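Local coordinates for protein ectoine dioxygenase (Sphingopyxis alaskensis, PDB 4MHR) that catalyses the iron- and 2-oxoglutarate-dependent hydroxylation of L-ectoine to 5-hydroxyectoine, an osmolyte that helps cells survive extreme osmotic stress, at residues I60-A73 with P108-A120. Numbering follows the deposited sequence.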
loop_
_atom_site.group_PDB
_atom_site.type_symbol
_atom_site.label_atom_id
_atom_site.label_comp_id
_atom_site.label_asym_id
_atom_site.label_seq_id
_atom_site.Cartn_x
_atom_site.Cartn_y
_atom_site.Cartn_z
ATOM N N ILE A 60 -7.698 16.188 -3.306
ATOM C CA ILE A 60 -6.396 16.790 -3.437
ATOM C C ILE A 60 -5.905 16.991 -4.873
ATOM O O ILE A 60 -4.932 17.710 -5.064
ATOM C CB ILE A 60 -5.339 16.028 -2.639
ATOM C CG1 ILE A 60 -5.261 14.579 -3.063
ATOM C CG2 ILE A 60 -5.606 16.129 -1.144
ATOM C CD1 ILE A 60 -3.928 13.983 -2.626
ATOM N N PHE A 61 -6.454 16.239 -5.834
ATOM C CA PHE A 61 -6.086 16.341 -7.273
ATOM C C PHE A 61 -7.299 16.990 -7.926
ATOM O O PHE A 61 -8.428 16.699 -7.547
ATOM C CB PHE A 61 -5.874 14.957 -7.920
ATOM C CG PHE A 61 -4.667 14.222 -7.394
ATOM C CD1 PHE A 61 -3.396 14.671 -7.690
ATOM C CD2 PHE A 61 -4.811 13.124 -6.542
ATOM C CE1 PHE A 61 -2.263 14.068 -7.151
ATOM C CE2 PHE A 61 -3.685 12.471 -6.045
ATOM C CZ PHE A 61 -2.415 12.948 -6.329
ATOM N N SER A 62 -7.074 17.844 -8.910
ATOM C CA SER A 62 -8.196 18.482 -9.637
ATOM C C SER A 62 -8.863 17.470 -10.536
ATOM O O SER A 62 -8.264 16.457 -10.819
ATOM C CB SER A 62 -7.676 19.656 -10.511
ATOM O OG SER A 62 -6.940 19.157 -11.611
ATOM N N ALA A 63 -10.102 17.735 -10.999
ATOM C CA ALA A 63 -10.754 16.864 -11.998
ATOM C C ALA A 63 -9.902 16.598 -13.258
ATOM O O ALA A 63 -9.863 15.471 -13.740
ATOM C CB ALA A 63 -12.142 17.370 -12.395
ATOM N N ASP A 64 -9.183 17.593 -13.748
ATOM C CA ASP A 64 -8.299 17.396 -14.925
ATOM C C ASP A 64 -7.161 16.419 -14.578
ATOM O O ASP A 64 -6.855 15.532 -15.328
ATOM C CB ASP A 64 -7.686 18.743 -15.374
ATOM C CG ASP A 64 -8.698 19.660 -16.115
ATOM O OD1 ASP A 64 -9.764 19.196 -16.543
ATOM O OD2 ASP A 64 -8.420 20.866 -16.245
ATOM N N GLU A 65 -6.542 16.602 -13.420
ATOM C CA GLU A 65 -5.460 15.642 -12.941
ATOM C C GLU A 65 -5.929 14.208 -12.826
ATOM O O GLU A 65 -5.252 13.289 -13.320
ATOM C CB GLU A 65 -4.891 16.116 -11.606
ATOM C CG GLU A 65 -3.890 17.249 -11.794
ATOM C CD GLU A 65 -3.394 17.823 -10.493
ATOM O OE1 GLU A 65 -4.211 17.985 -9.588
ATOM O OE2 GLU A 65 -2.202 18.135 -10.393
ATOM N N VAL A 66 -7.109 14.025 -12.242
ATOM C CA VAL A 66 -7.739 12.683 -12.107
ATOM C C VAL A 66 -7.999 12.051 -13.464
ATOM O O VAL A 66 -7.662 10.894 -13.680
ATOM C CB VAL A 66 -9.034 12.727 -11.232
ATOM C CG1 VAL A 66 -9.806 11.403 -11.243
ATOM C CG2 VAL A 66 -8.718 13.107 -9.807
ATOM N N ALA A 67 -8.644 12.793 -14.374
ATOM C CA ALA A 67 -8.948 12.270 -15.736
ATOM C C ALA A 67 -7.645 11.877 -16.450
ATOM O O ALA A 67 -7.521 10.827 -17.082
ATOM C CB ALA A 67 -9.749 13.311 -16.544
ATOM N N PHE A 68 -6.612 12.669 -16.246
ATOM C CA PHE A 68 -5.314 12.365 -16.814
ATOM C C PHE A 68 -4.666 11.121 -16.257
ATOM O O PHE A 68 -4.043 10.349 -16.994
ATOM C CB PHE A 68 -4.405 13.545 -16.507
ATOM C CG PHE A 68 -2.981 13.393 -16.986
ATOM C CD1 PHE A 68 -2.684 13.385 -18.353
ATOM C CD2 PHE A 68 -1.919 13.456 -16.089
ATOM C CE1 PHE A 68 -1.362 13.338 -18.806
ATOM C CE2 PHE A 68 -0.587 13.432 -16.536
ATOM C CZ PHE A 68 -0.317 13.363 -17.896
ATOM N N LEU A 69 -4.739 10.932 -14.939
ATOM C CA LEU A 69 -4.253 9.670 -14.348
ATOM C C LEU A 69 -5.088 8.496 -14.858
ATOM O O LEU A 69 -4.551 7.428 -15.110
ATOM C CB LEU A 69 -4.319 9.712 -12.813
ATOM C CG LEU A 69 -3.440 10.765 -12.099
ATOM C CD1 LEU A 69 -3.800 10.729 -10.617
ATOM C CD2 LEU A 69 -1.973 10.437 -12.330
ATOM N N GLN A 70 -6.410 8.660 -14.954
ATOM C CA GLN A 70 -7.272 7.566 -15.475
ATOM C C GLN A 70 -6.874 7.127 -16.916
ATOM O O GLN A 70 -6.736 5.948 -17.207
ATOM C CB GLN A 70 -8.726 7.949 -15.427
ATOM C CG GLN A 70 -9.261 8.033 -14.003
ATOM C CD GLN A 70 -10.669 8.553 -13.950
ATOM O OE1 GLN A 70 -10.970 9.579 -14.534
ATOM N NE2 GLN A 70 -11.527 7.878 -13.226
ATOM N N LYS A 71 -6.658 8.108 -17.777
ATOM C CA LYS A 71 -6.223 7.894 -19.182
ATOM C C LYS A 71 -4.885 7.201 -19.250
ATOM O O LYS A 71 -4.778 6.152 -19.914
ATOM C CB LYS A 71 -6.149 9.240 -19.933
ATOM C CG LYS A 71 -5.927 9.128 -21.455
ATOM C CD LYS A 71 -4.749 9.993 -21.967
ATOM C CE LYS A 71 -3.406 9.540 -21.357
ATOM N NZ LYS A 71 -2.169 10.206 -21.859
ATOM N N ALA A 72 -3.883 7.685 -18.490
ATOM C CA ALA A 72 -2.617 7.005 -18.437
ATOM C C ALA A 72 -2.759 5.574 -17.983
ATOM O O ALA A 72 -2.165 4.666 -18.607
ATOM C CB ALA A 72 -1.573 7.727 -17.595
ATOM N N ALA A 73 -3.526 5.332 -16.908
ATOM C CA ALA A 73 -3.642 3.972 -16.409
ATOM C C ALA A 73 -4.338 3.115 -17.472
ATOM O O ALA A 73 -3.968 1.977 -17.660
ATOM C CB ALA A 73 -4.449 3.891 -15.093
ATOM N N PRO A 108 6.185 7.478 -16.981
ATOM C CA PRO A 108 6.526 8.825 -16.590
ATOM C C PRO A 108 5.412 9.511 -15.788
ATOM O O PRO A 108 5.703 10.288 -14.891
ATOM C CB PRO A 108 6.760 9.544 -17.951
ATOM C CG PRO A 108 7.285 8.469 -18.846
ATOM C CD PRO A 108 6.589 7.190 -18.378
ATOM N N VAL A 109 4.160 9.278 -16.135
ATOM C CA VAL A 109 3.042 9.815 -15.358
ATOM C C VAL A 109 3.039 9.257 -13.909
ATOM O O VAL A 109 2.888 10.025 -12.958
ATOM C CB VAL A 109 1.719 9.445 -16.038
ATOM C CG1 VAL A 109 0.520 9.837 -15.194
ATOM C CG2 VAL A 109 1.606 10.093 -17.431
ATOM N N MET A 110 3.179 7.928 -13.768
ATOM C CA MET A 110 3.201 7.271 -12.445
ATOM C C MET A 110 4.451 7.586 -11.658
ATOM O O MET A 110 4.368 7.737 -10.434
ATOM C CB MET A 110 2.972 5.781 -12.525
ATOM C CG MET A 110 1.682 5.427 -13.224
ATOM S SD MET A 110 0.179 6.185 -12.526
ATOM C CE MET A 110 -1.073 5.753 -13.713
ATOM N N ALA A 111 5.582 7.804 -12.338
ATOM C CA ALA A 111 6.778 8.356 -11.643
ATOM C C ALA A 111 6.492 9.735 -11.074
ATOM O O ALA A 111 6.853 10.054 -9.925
ATOM C CB ALA A 111 8.010 8.435 -12.566
ATOM N N ARG A 112 5.846 10.568 -11.884
ATOM C CA ARG A 112 5.517 11.914 -11.487
ATOM C C ARG A 112 4.450 11.931 -10.369
ATOM O O ARG A 112 4.522 12.768 -9.482
ATOM C CB ARG A 112 5.015 12.705 -12.696
ATOM C CG ARG A 112 4.705 14.174 -12.467
ATOM C CD ARG A 112 5.806 14.980 -11.749
ATOM N NE ARG A 112 5.275 16.330 -11.493
ATOM C CZ ARG A 112 4.457 16.664 -10.497
ATOM N NH1 ARG A 112 4.050 15.745 -9.588
ATOM N NH2 ARG A 112 4.029 17.911 -10.380
ATOM N N LEU A 113 3.437 11.067 -10.466
ATOM C CA LEU A 113 2.483 10.888 -9.345
ATOM C C LEU A 113 3.246 10.539 -8.044
ATOM O O LEU A 113 3.077 11.199 -7.026
ATOM C CB LEU A 113 1.427 9.853 -9.685
ATOM C CG LEU A 113 0.441 9.474 -8.582
ATOM C CD1 LEU A 113 -0.439 10.649 -8.252
ATOM C CD2 LEU A 113 -0.400 8.327 -9.047
ATOM N N ALA A 114 4.160 9.576 -8.113
ATOM C CA ALA A 114 4.800 9.090 -6.948
ATOM C C ALA A 114 5.585 10.187 -6.294
ATOM O O ALA A 114 5.665 10.246 -5.040
ATOM C CB ALA A 114 5.700 7.919 -7.281
ATOM N N ALA A 115 6.165 11.071 -7.122
ATOM C CA ALA A 115 7.053 12.156 -6.634
ATOM C C ALA A 115 6.276 13.356 -6.194
ATOM O O ALA A 115 6.835 14.314 -5.655
ATOM C CB ALA A 115 8.104 12.575 -7.732
ATOM N N ASP A 116 4.993 13.396 -6.472
ATOM C CA ASP A 116 4.275 14.615 -6.208
ATOM C C ASP A 116 4.228 14.953 -4.696
ATOM O O ASP A 116 3.991 14.089 -3.833
ATOM C CB ASP A 116 2.867 14.475 -6.750
ATOM C CG ASP A 116 2.117 15.766 -6.744
ATOM O OD1 ASP A 116 2.158 16.417 -7.810
ATOM O OD2 ASP A 116 1.447 16.121 -5.723
ATOM N N ALA A 117 4.464 16.201 -4.391
ATOM C CA ALA A 117 4.513 16.699 -3.029
ATOM C C ALA A 117 3.248 16.362 -2.203
ATOM O O ALA A 117 3.335 16.106 -1.009
ATOM C CB ALA A 117 4.696 18.202 -3.059
ATOM N N ARG A 118 2.090 16.333 -2.838
ATOM C CA ARG A 118 0.878 16.055 -2.118
ATOM C C ARG A 118 0.914 14.620 -1.577
ATOM O O ARG A 118 0.201 14.367 -0.635
ATOM C CB ARG A 118 -0.365 16.234 -2.991
ATOM C CG ARG A 118 -0.709 17.673 -3.306
ATOM C CD ARG A 118 -1.690 17.769 -4.477
ATOM N NE ARG A 118 -0.992 17.537 -5.726
ATOM C CZ ARG A 118 -1.506 17.761 -6.937
ATOM N NH1 ARG A 118 -2.759 18.223 -7.086
ATOM N NH2 ARG A 118 -0.750 17.531 -7.982
ATOM N N LEU A 119 1.703 13.716 -2.195
ATOM C CA LEU A 119 1.904 12.373 -1.693
ATOM C C LEU A 119 3.208 12.279 -0.914
ATOM O O LEU A 119 3.237 11.935 0.312
ATOM C CB LEU A 119 1.807 11.334 -2.826
ATOM C CG LEU A 119 0.510 11.380 -3.620
ATOM C CD1 LEU A 119 0.449 10.224 -4.588
ATOM C CD2 LEU A 119 -0.745 11.351 -2.685
ATOM N N ALA A 120 4.306 12.586 -1.593
ATOM C CA ALA A 120 5.632 12.316 -1.023
ATOM C C ALA A 120 5.985 13.095 0.267
ATOM O O ALA A 120 6.732 12.545 1.090
ATOM C CB ALA A 120 6.746 12.488 -2.058
#
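Arg118 and Glu65 meet head-on: Arg118 NH1 reaches Glu65 OE1 at 2.9 Å and Arg118 NH2 reaches Glu65 OE2 at 2.9 Å. The fork is twisted, with carboxylate and guanidinium planes 38° apart; OE2 lies in the guanidinium plane, yet NH2 stands above the carboxylate plane. Arg118 NH1 also donates to Ile60 O (3.0 Å), on a lone pair in the carbonyl plane. The other edge of the guanidinium, NE and NH2, grips Asp116 side-on, a geometry made possible by the bend in the arginine chain at chi3. Phe61 lies under one guanidinium face, its CD1 3.7 Å from Arg118 CZ, with ring and guanidinium planes 54° apart. The far end of that ring turns to the apolar side, where Phe61 CZ touches Leu113 CD1 at 3.6 Å and Leu119 CG sits at the ring edge. Val244 of strand 244-248, in the cupin core sheet, backs Ile60, Phe61 and Leu119.

Farther along, well away from the iron site, the axes of helices 63-73 and 108-115 run broadly opposite ways, 137° between their N-to-C directions. Val109 is the wedge here: CG1 touches both Ala72 CB and Leu69 CD2, while Val109 CG2 meets Phe68 CZ at 3.8 Å, the two side chains coming from opposite directions. Met110 bends at chi2 and brings CE to Ala73 CB.

Glu65 and Ser62 form a capping box, and Asp116 caps the helix starting at Ala117, so one ion-pair network joins two helix starts. Arg112 adds a second positive charge on Asp116 OD1, and Leu308 N donates to Glu65 OE2; these bonds probably keep both acids ionised and fix the guanidinium's rotation.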